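Local atomic coordinates of carbohydrate kinase, FGGY (Rhodospirillum rubrum, PDB entry 3IFR), a protein that probably phosphorylates D-xylulose at the expense of ATP, giving the 5-phosphate. Residues E116-V121 / N132-Q137; N180-L183 / F187-L190. One frame throughout, in Å; residues are numbered along the deposited sequence.

Interaction 1: E116-V121 / N132-Q137; sequences ELRAEV and NGVTQQ
V134 meets L117, R118 and V121 of the segment 116-121 and supplies about half of the 182 Å² buried between the two segments. V134 CB lies 4.1 Å from R118 CD, so the arginine's aliphatic stem already passes close to the start of the valine side chain. Beyond CB the two methyls diverge. V134 CG1, set anti to the backbone N (chi1 -179°), enters the angle between two helix residues: it is 3.9 Å from L117 CB and 4.0 Å from R118 CD. V134 CG2 takes the other branch and approaches V121 CG2 at 4.4 Å, a looser contact at the residue where the chain leaves helical geometry. S123 and F126 of the helix 123-130 also touch V134, which is therefore buried where the 111-120 and 123-130 pair of the N-terminal FGGY domain meets the returning loop. That loop turns directly afterwards: T135 OG1 accepts from Q137 N at 3.1 Å, an ST turn leading towards the helix 139-149. R118 adds the polar element. Its chain bends at chi2 and chi3 (77°), bringing the guanidinium obliquely to the backbone of the valine, where R118 NH1 donates to V134 O at 3.0 Å. The N-H...O angle of 121° makes this a weak bond. R118 is exposed, whereas L117 is buried, its side chain continuing onto T140, A141 and R144 of the helix 139-149.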
loop_
_atom_site.group_PDB
_atom_site.type_symbol
_atom_site.label_atom_id
_atom_site.label_comp_id
_atom_site.label_asym_id
_atom_site.label_seq_id
_atom_site.Cartn_x
_atom_site.Cartn_y
_atom_site.Cartn_z
ATOM N N GLU A 116 23.878 8.196 -5.988
ATOM C CA GLU A 116 25.119 7.603 -5.488
ATOM C C GLU A 116 24.968 6.124 -5.230
ATOM O O GLU A 116 25.812 5.335 -5.623
ATOM C CB GLU A 116 25.604 8.267 -4.192
ATOM C CG GLU A 116 25.435 9.746 -4.170
ATOM C CD GLU A 116 25.966 10.348 -2.906
ATOM O OE1 GLU A 116 25.154 10.596 -1.976
ATOM O OE2 GLU A 116 27.205 10.556 -2.825
ATOM N N LEU A 117 23.911 5.757 -4.520
ATOM C CA LEU A 117 23.656 4.359 -4.204
ATOM C C LEU A 117 23.668 3.571 -5.497
ATOM O O LEU A 117 24.342 2.548 -5.642
ATOM C CB LEU A 117 22.290 4.206 -3.509
ATOM C CG LEU A 117 22.354 4.595 -2.038
ATOM C CD1 LEU A 117 20.971 4.642 -1.411
ATOM C CD2 LEU A 117 23.319 3.652 -1.309
ATOM N N ARG A 118 22.893 4.066 -6.440
ATOM C CA ARG A 118 22.795 3.421 -7.742
ATOM C C ARG A 118 24.173 3.315 -8.426
ATOM O O ARG A 118 24.464 2.323 -9.066
ATOM C CB ARG A 118 21.792 4.179 -8.591
ATOM C CG ARG A 118 21.064 3.342 -9.487
ATOM C CD ARG A 118 19.608 3.570 -9.325
ATOM N NE ARG A 118 19.185 4.799 -9.962
ATOM C CZ ARG A 118 17.927 5.217 -9.962
ATOM N NH1 ARG A 118 17.001 4.483 -9.355
ATOM N NH2 ARG A 118 17.595 6.363 -10.558
ATOM N N ALA A 119 25.028 4.315 -8.246
ATOM C CA ALA A 119 26.373 4.276 -8.819
ATOM C C ALA A 119 27.337 3.391 -8.030
ATOM O O ALA A 119 28.332 2.891 -8.572
ATOM C CB ALA A 119 26.945 5.686 -8.932
ATOM N N GLU A 120 27.033 3.198 -6.751
ATOM C CA GLU A 120 27.896 2.444 -5.870
ATOM C C GLU A 120 27.548 0.944 -5.714
ATOM O O GLU A 120 28.410 0.155 -5.335
ATOM C CB GLU A 120 27.959 3.159 -4.529
ATOM C CG GLU A 120 28.458 2.337 -3.360
ATOM C CD GLU A 120 28.101 3.016 -2.060
ATOM O OE1 GLU A 120 27.719 4.211 -2.127
ATOM O OE2 GLU A 120 28.182 2.371 -0.986
ATOM N N VAL A 121 26.313 0.535 -6.018
ATOM C CA VAL A 121 25.977 -0.903 -6.045
ATOM C C VAL A 121 25.302 -1.338 -7.346
ATOM O O VAL A 121 24.822 -0.503 -8.129
ATOM C CB VAL A 121 25.058 -1.322 -4.880
ATOM C CG1 VAL A 121 25.690 -0.967 -3.541
ATOM C CG2 VAL A 121 23.691 -0.641 -5.035
ATOM N N ASN A 132 13.432 -5.350 -3.712
ATOM C CA ASN A 132 13.014 -3.948 -3.814
ATOM C C ASN A 132 14.122 -3.155 -4.492
ATOM O O ASN A 132 15.283 -3.542 -4.396
ATOM C CB ASN A 132 12.762 -3.392 -2.428
ATOM C CG ASN A 132 11.481 -3.901 -1.848
ATOM O OD1 ASN A 132 10.446 -3.234 -1.931
ATOM N ND2 ASN A 132 11.510 -5.130 -1.320
ATOM N N GLY A 133 13.779 -2.066 -5.171
ATOM C CA GLY A 133 14.732 -1.385 -6.014
ATOM C C GLY A 133 15.480 -0.287 -5.288
ATOM O O GLY A 133 15.110 0.128 -4.185
ATOM N N VAL A 134 16.551 0.189 -5.911
ATOM C CA VAL A 134 17.259 1.320 -5.391
ATOM C C VAL A 134 16.466 2.583 -5.657
ATOM O O VAL A 134 16.449 3.097 -6.762
ATOM C CB VAL A 134 18.588 1.444 -6.022
ATOM C CG1 VAL A 134 19.287 2.645 -5.406
ATOM C CG2 VAL A 134 19.388 0.187 -5.738
ATOM N N THR A 135 15.772 3.067 -4.639
ATOM C CA THR A 135 14.889 4.210 -4.818
ATOM C C THR A 135 14.922 5.101 -3.564
ATOM O O THR A 135 15.515 4.715 -2.544
ATOM C CB THR A 135 13.397 3.785 -5.180
ATOM O OG1 THR A 135 12.677 3.362 -4.006
ATOM C CG2 THR A 135 13.354 2.662 -6.232
ATOM N N GLN A 136 14.300 6.280 -3.648
ATOM C CA GLN A 136 14.162 7.143 -2.486
ATOM C C GLN A 136 13.311 6.518 -1.391
ATOM O O GLN A 136 13.250 7.024 -0.308
ATOM C CB GLN A 136 13.541 8.486 -2.849
ATOM C CG GLN A 136 14.359 9.317 -3.804
ATOM C CD GLN A 136 13.874 10.766 -3.864
ATOM O OE1 GLN A 136 13.707 11.332 -4.964
ATOM N NE2 GLN A 136 13.632 11.372 -2.682
ATOM N N GLN A 137 12.635 5.416 -1.657
ATOM C CA GLN A 137 11.833 4.842 -0.598
ATOM C C GLN A 137 12.669 3.998 0.374
ATOM O O GLN A 137 12.269 3.746 1.505
ATOM C CB GLN A 137 10.728 4.036 -1.212
ATOM C CG GLN A 137 9.411 4.324 -0.622
ATOM C CD GLN A 137 8.375 4.525 -1.703
ATOM O OE1 GLN A 137 8.228 5.638 -2.229
ATOM N NE2 GLN A 137 7.663 3.447 -2.061
#

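Interaction 2: N180-L183 / F187-L190; sequences NWAL and FIDL
L183 gives the contact its largest single share, 72 Å²: its CD2 meets both I188 and L190, and its CD1 meets L190 as well. L183 CD2 lies 4.1 Å from I188 CB and 3.7 Å from L190 CD1, and the two leucine side chains cross at about a right angle. With alanine in place of L183 both delta methyls would be gone, which would probably open a gap beside I188 CB and deprive L190 CD1 of its leucine neighbour. I188 points at the helix from the other segment. Its CG1 is anti to the carbonyl carbon (chi1 -72°), and the branch carries I188 CD1 to within 3.3 Å of A182 CB, tighter than normal van der Waals contact. A182 also contributes its carbonyl: F187 N donates to A182 O, five positions earlier, at 2.7 Å with an N-H...O angle of 158°, which ties the chain back onto the helix it has just left. Alongside, W181 CH2 comes to the edge of the F187 ring, 3.8 Å from F187 CE2; the ring planes meet at 54°, neither stacked nor perpendicular. The indole nitrogen of W181 is bonded elsewhere, to A88 O. Residues 180-183 of the helix 179-185 thus pack against the start of the small antiparallel pair 188-189/194-195, while V139, T140 and L143 of the helix 139-149 pack on F187.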
loop_
_atom_site.group_PDB
_atom_site.type_symbol
_atom_site.label_atom_id
_atom_site.label_comp_id
_atom_site.label_asym_id
_atom_site.label_seq_id
_atom_site.Cartn_x
_atom_site.Cartn_y
_atom_site.Cartn_z
ATOM N N ASN A 180 8.791 -6.404 7.199
ATOM C CA ASN A 180 8.439 -5.722 5.970
ATOM C C ASN A 180 8.986 -4.283 5.925
ATOM O O ASN A 180 9.341 -3.774 4.863
ATOM C CB ASN A 180 6.923 -5.756 5.781
ATOM C CG ASN A 180 6.446 -6.971 4.965
ATOM O OD1 ASN A 180 7.085 -7.378 3.975
ATOM N ND2 ASN A 180 5.302 -7.526 5.361
ATOM N N TRP A 181 9.026 -3.626 7.081
ATOM C CA TRP A 181 9.697 -2.346 7.159
ATOM C C TRP A 181 11.176 -2.528 6.719
ATOM O O TRP A 181 11.691 -1.773 5.867
ATOM C CB TRP A 181 9.571 -1.743 8.568
ATOM C CG TRP A 181 10.224 -0.433 8.673
ATOM C CD1 TRP A 181 9.664 0.787 8.397
ATOM C CD2 TRP A 181 11.579 -0.177 9.056
ATOM N NE1 TRP A 181 10.598 1.777 8.581
ATOM C CE2 TRP A 181 11.779 1.213 8.988
ATOM C CE3 TRP A 181 12.653 -0.994 9.454
ATOM C CZ2 TRP A 181 13.014 1.808 9.290
ATOM C CZ3 TRP A 181 13.859 -0.411 9.762
ATOM C CH2 TRP A 181 14.041 0.974 9.669
ATOM N N ALA A 182 11.838 -3.556 7.260
ATOM C CA ALA A 182 13.236 -3.801 6.948
ATOM C C ALA A 182 13.482 -4.208 5.477
ATOM O O ALA A 182 14.480 -3.825 4.864
ATOM C CB ALA A 182 13.820 -4.837 7.926
ATOM N N LEU A 183 12.565 -4.970 4.908
ATOM C CA LEU A 183 12.633 -5.391 3.515
ATOM C C LEU A 183 12.338 -4.223 2.565
ATOM O O LEU A 183 13.117 -3.926 1.658
ATOM C CB LEU A 183 11.594 -6.486 3.294
ATOM C CG LEU A 183 11.827 -7.683 2.365
ATOM C CD1 LEU A 183 10.541 -7.978 1.480
ATOM C CD2 LEU A 183 13.055 -7.551 1.519
ATOM N N PHE A 187 17.080 -3.475 4.146
ATOM C CA PHE A 187 17.962 -4.146 5.081
ATOM C C PHE A 187 17.952 -5.667 5.056
ATOM O O PHE A 187 18.854 -6.310 5.628
ATOM C CB PHE A 187 17.693 -3.669 6.499
ATOM C CG PHE A 187 17.851 -2.189 6.678
ATOM C CD1 PHE A 187 18.901 -1.512 6.072
ATOM C CD2 PHE A 187 16.953 -1.465 7.463
ATOM C CE1 PHE A 187 19.043 -0.130 6.227
ATOM C CE2 PHE A 187 17.122 -0.071 7.650
ATOM C CZ PHE A 187 18.165 0.577 7.025
ATOM N N ILE A 188 16.955 -6.259 4.409
ATOM C CA ILE A 188 16.821 -7.714 4.446
ATOM C C ILE A 188 17.160 -8.410 3.129
ATOM O O ILE A 188 16.779 -7.948 2.057
ATOM C CB ILE A 188 15.417 -8.143 4.876
ATOM C CG1 ILE A 188 15.243 -7.860 6.366
ATOM C CG2 ILE A 188 15.201 -9.630 4.572
ATOM C CD1 ILE A 188 13.834 -7.994 6.822
ATOM N N ASP A 189 17.893 -9.515 3.246
ATOM C CA ASP A 189 18.143 -10.447 2.156
ATOM C C ASP A 189 17.040 -11.497 2.149
ATOM O O ASP A 189 16.890 -12.227 3.123
ATOM C CB ASP A 189 19.485 -11.156 2.386
ATOM C CG ASP A 189 19.940 -11.958 1.182
ATOM O OD1 ASP A 189 21.030 -11.666 0.680
ATOM O OD2 ASP A 189 19.204 -12.849 0.714
ATOM N N LEU A 190 16.266 -11.535 1.058
ATOM C CA LEU A 190 15.213 -12.534 0.824
ATOM C C LEU A 190 15.727 -13.934 1.109
ATOM O O LEU A 190 15.097 -14.689 1.848
ATOM C CB LEU A 190 14.767 -12.484 -0.632
ATOM C CG LEU A 190 13.425 -11.876 -1.055
ATOM C CD1 LEU A 190 12.826 -10.946 -0.016
ATOM C CD2 LEU A 190 13.564 -11.175 -2.426
#

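How the interactions relate
Interaction 1 closes before interaction 2 opens along the chain, and their centres lie 15 Å apart on the same side of the molecule's centre, within the N-terminal FGGY domain. None of the four segments belongs to either six-stranded sheet. The helices 139-149 and 123-130 are shared, each touching both contacts; from the second of them R129 pairs with D189 of interaction 2 in a salt bridge. The contacts also meet directly, N132 ND2 packing 3.6 Å from L183 O, and L286 reaches both N132 and L190. Together they join the helices 111-120, 123-130, 139-149 and 179-185 and their loops into one helical region of the probable xylulokinase.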